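Local coordinates for CRISPR-associated protein,CRISPR-associated endonuclease Cas9 (Corynebacterium diphtheriae, PDB 6JOO) that acts, as the whole natural protein, as an RNA-guided endonuclease in CRISPR immunity, cutting target DNA with RuvC-like and HNH nuclease domains, at residues Val650-Gly655 against Trp816-Asp821. Residues are numbered along the deposited sequence; the frame is centred on the assembly and turned at random.
Sequences VRLRLG and WLVVDD. With nucleotides of chain B.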
# COMPACT_ATOMS: atom_id res chain seq x y z
N VAL A 650 -3.17 17.93 -2.05
CA VAL A 650 -4.50 17.36 -2.21
C VAL A 650 -4.44 16.28 -3.28
O VAL A 650 -3.52 16.24 -4.10
CB VAL A 650 -5.55 18.43 -2.57
CG1 VAL A 650 -5.51 19.56 -1.56
CG2 VAL A 650 -5.34 18.96 -3.99
N ARG A 651 -5.42 15.39 -3.24
CA ARG A 651 -5.49 14.23 -4.12
C ARG A 651 -6.71 14.39 -5.02
O ARG A 651 -7.84 14.33 -4.54
CB ARG A 651 -5.55 12.94 -3.32
CG ARG A 651 -5.74 11.68 -4.15
CD ARG A 651 -6.12 10.52 -3.24
NE ARG A 651 -6.08 9.25 -3.96
CZ ARG A 651 -5.04 8.43 -3.97
NH1 ARG A 651 -3.95 8.75 -3.28
NH2 ARG A 651 -5.08 7.30 -4.65
N LEU A 652 -6.47 14.59 -6.31
CA LEU A 652 -7.53 14.86 -7.26
C LEU A 652 -7.81 13.71 -8.21
O LEU A 652 -8.77 13.79 -8.98
CB LEU A 652 -7.20 16.12 -8.08
CG LEU A 652 -6.96 17.41 -7.28
CD1 LEU A 652 -6.73 18.61 -8.20
CD2 LEU A 652 -8.11 17.68 -6.33
N ARG A 653 -6.99 12.66 -8.20
CA ARG A 653 -7.25 11.52 -9.06
C ARG A 653 -8.45 10.73 -8.55
O ARG A 653 -8.84 10.83 -7.39
CB ARG A 653 -6.02 10.62 -9.15
CG ARG A 653 -5.59 10.03 -7.82
CD ARG A 653 -4.18 9.48 -7.91
NE ARG A 653 -3.24 10.47 -8.42
CZ ARG A 653 -1.93 10.24 -8.55
NH1 ARG A 653 -1.44 9.06 -8.22
NH2 ARG A 653 -1.13 11.19 -9.01
N LEU A 654 -9.02 9.91 -9.44
CA LEU A 654 -10.27 9.24 -9.11
C LEU A 654 -10.06 8.13 -8.09
O LEU A 654 -10.90 7.92 -7.20
CB LEU A 654 -10.91 8.68 -10.38
CG LEU A 654 -12.23 7.94 -10.17
CD1 LEU A 654 -13.22 8.83 -9.44
CD2 LEU A 654 -12.80 7.47 -11.50
N GLY A 655 -8.95 7.41 -8.20
CA GLY A 655 -8.71 6.29 -7.32
C GLY A 655 -8.33 6.75 -5.92
O GLY A 655 -7.48 7.63 -5.75
N TRP A 816 -15.59 23.44 -6.74
CA TRP A 816 -15.48 22.14 -6.09
C TRP A 816 -14.50 22.22 -4.93
O TRP A 816 -13.51 22.94 -4.97
CB TRP A 816 -15.05 21.06 -7.08
CG TRP A 816 -13.80 21.40 -7.82
CD1 TRP A 816 -13.71 22.03 -9.02
CD2 TRP A 816 -12.46 21.11 -7.41
NE1 TRP A 816 -12.39 22.16 -9.39
CE2 TRP A 816 -11.61 21.61 -8.41
CE3 TRP A 816 -11.90 20.49 -6.29
CZ2 TRP A 816 -10.22 21.50 -8.34
CZ3 TRP A 816 -10.52 20.38 -6.22
CH2 TRP A 816 -9.70 20.88 -7.23
N LEU A 817 -14.80 21.46 -3.88
CA LEU A 817 -13.94 21.29 -2.72
C LEU A 817 -13.41 19.86 -2.67
O LEU A 817 -14.01 18.94 -3.23
CB LEU A 817 -14.67 21.60 -1.41
CG LEU A 817 -15.05 23.05 -1.13
CD1 LEU A 817 -15.66 23.16 0.25
CD2 LEU A 817 -13.83 23.94 -1.26
N VAL A 818 -12.28 19.70 -1.98
CA VAL A 818 -11.64 18.40 -1.82
C VAL A 818 -11.04 18.36 -0.43
O VAL A 818 -10.78 19.39 0.20
CB VAL A 818 -10.57 18.14 -2.91
CG1 VAL A 818 -9.17 18.43 -2.38
CG2 VAL A 818 -10.67 16.71 -3.41
N VAL A 819 -10.85 17.14 0.08
CA VAL A 819 -10.29 16.97 1.41
C VAL A 819 -8.88 17.54 1.45
O VAL A 819 -8.10 17.36 0.51
CB VAL A 819 -10.32 15.49 1.83
CG1 VAL A 819 -9.36 15.23 2.98
CG2 VAL A 819 -11.73 15.09 2.21
N ASP A 820 -8.57 18.25 2.54
CA ASP A 820 -7.32 18.97 2.74
C ASP A 820 -7.25 20.27 1.94
O ASP A 820 -6.17 20.82 1.72
CB ASP A 820 -6.10 18.10 2.42
CG ASP A 820 -5.80 17.10 3.54
OD1 ASP A 820 -5.97 17.50 4.71
OD2 ASP A 820 -5.42 15.95 3.26
N ASP A 821 -8.40 20.79 1.50
CA ASP A 821 -8.46 22.14 0.97
C ASP A 821 -8.47 23.14 2.12
O ASP A 821 -9.03 22.88 3.20
CB ASP A 821 -9.70 22.34 0.10
CG ASP A 821 -9.36 22.57 -1.36
OD1 ASP A 821 -8.23 23.06 -1.64
OD2 ASP A 821 -10.20 22.28 -2.23
P C B 78 -2.90 13.90 -7.46
OP1 C B 78 -4.02 12.93 -7.60
OP2 C B 78 -1.67 13.69 -8.25
O5' C B 78 -3.46 15.35 -7.78
C5' C B 78 -2.80 16.51 -7.28
C4' C B 78 -3.18 17.74 -8.08
O4' C B 78 -2.62 18.91 -7.46
C3' C B 78 -2.68 17.78 -9.51
O3' C B 78 -3.53 17.06 -10.38
C2' C B 78 -2.64 19.28 -9.82
O2' C B 78 -3.89 19.72 -10.31
C1' C B 78 -2.40 19.91 -8.44
N1 C B 78 -1.05 20.47 -8.27
C2 C B 78 -0.96 21.71 -7.63
O2 C B 78 -2.00 22.24 -7.23
N3 C B 78 0.26 22.28 -7.45
C4 C B 78 1.35 21.67 -7.90
N4 C B 78 2.53 22.27 -7.71
C5 C B 78 1.28 20.41 -8.57
C6 C B 78 0.08 19.85 -8.73
P G B 77 2.19 11.84 -5.45
OP1 G B 77 1.85 11.88 -6.89
OP2 G B 77 2.77 13.03 -4.78
O5' G B 77 0.92 11.43 -4.58
C5' G B 77 -0.31 11.07 -5.21
C4' G B 77 -1.42 12.06 -4.92
O4' G B 77 -1.60 12.20 -3.49
C3' G B 77 -1.23 13.47 -5.48
O3' G B 77 -2.49 13.98 -5.91
C2' G B 77 -0.77 14.25 -4.25
O2' G B 77 -1.02 15.64 -4.31
C1' G B 77 -1.58 13.58 -3.15
N9 G B 77 -1.02 13.72 -1.81
C8 G B 77 0.29 13.58 -1.42
N7 G B 77 0.45 13.78 -0.14
C5 G B 77 -0.82 14.05 0.33
C6 G B 77 -1.28 14.35 1.64
O6 G B 77 -0.61 14.42 2.68
N1 G B 77 -2.65 14.56 1.68
C2 G B 77 -3.49 14.51 0.59
N2 G B 77 -4.79 14.74 0.81
N3 G B 77 -3.08 14.23 -0.64
C4 G B 77 -1.75 14.02 -0.69
P U B 79 -2.99 16.51 -11.78
OP1 U B 79 -1.72 15.78 -11.54
OP2 U B 79 -3.03 17.65 -12.73
O5' U B 79 -4.11 15.47 -12.23
C5' U B 79 -4.39 14.30 -11.46
C4' U B 79 -5.74 13.73 -11.82
O4' U B 79 -6.78 14.51 -11.17
C3' U B 79 -6.11 13.76 -13.29
O3' U B 79 -5.59 12.64 -13.99
C2' U B 79 -7.63 13.80 -13.28
O2' U B 79 -8.18 12.51 -13.10
C1' U B 79 -7.91 14.62 -12.01
N1 U B 79 -8.14 16.06 -12.29
C2 U B 79 -9.29 16.45 -12.96
O2 U B 79 -10.14 15.67 -13.36
N3 U B 79 -9.40 17.81 -13.16
C4 U B 79 -8.52 18.79 -12.77
O4 U B 79 -8.77 19.97 -13.02
C5 U B 79 -7.37 18.30 -12.07
C6 U B 79 -7.22 16.99 -11.87
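Val650 and Leu652 meet Trp816 and Val818 where a loop following the RuvC strand 645-647 comes up against a type II beta turn, Val818 to Asp821, on the chain that continues strand 811-817 of the Topo-homology region. Both segments belong to the Cas9 part that follows the engineered Gly/Ser linker. The apolar part is compact and has no hydrogen bond across it. One methyl of Val818, CG1, lies 3.6 Å from Val650 CB, while its other methyl, CG2, lies against Arg651 O and Leu652 CD2. CG of Leu652 stands beside its backbone N, opposite the carbonyl carbon (chi1 -58°). CD2 reaches Trp816 CZ3 at 3.6 Å, the two side chains crossing nearly at right angles; CD1 is near CH2 of the same ring and also packs on the ribose of C78 of chain B. Phe784 stacks on the indole, and Arg905 makes a cation-pi contact with it as well as a salt bridge to Asp821.

The looser side is polar, with Asp820 and Arg653 partly exposed, and is bridged by RNA. G77 of chain B spans the two segments, its O2' donating to Val650 O and its N2 to Asp820 OD2 at 2.8 Å. Next along the RNA, the phosphate of C78 of chain B is held by the loop: OP1 accepts from the backbone N of Leu652 and from both N and NE of Arg653, and NH2 of the same arginine, bent back at chi3 (54°), takes OP2. This illustrates how protein elements distant in sequence can be joined through a shared nucleic acid. Arg651, which also pairs with RNA phosphate, has its guanidinium steadied from within the loop, NE at 2.8 Å and NH2 at 2.7 Å both donating to Gly655 O.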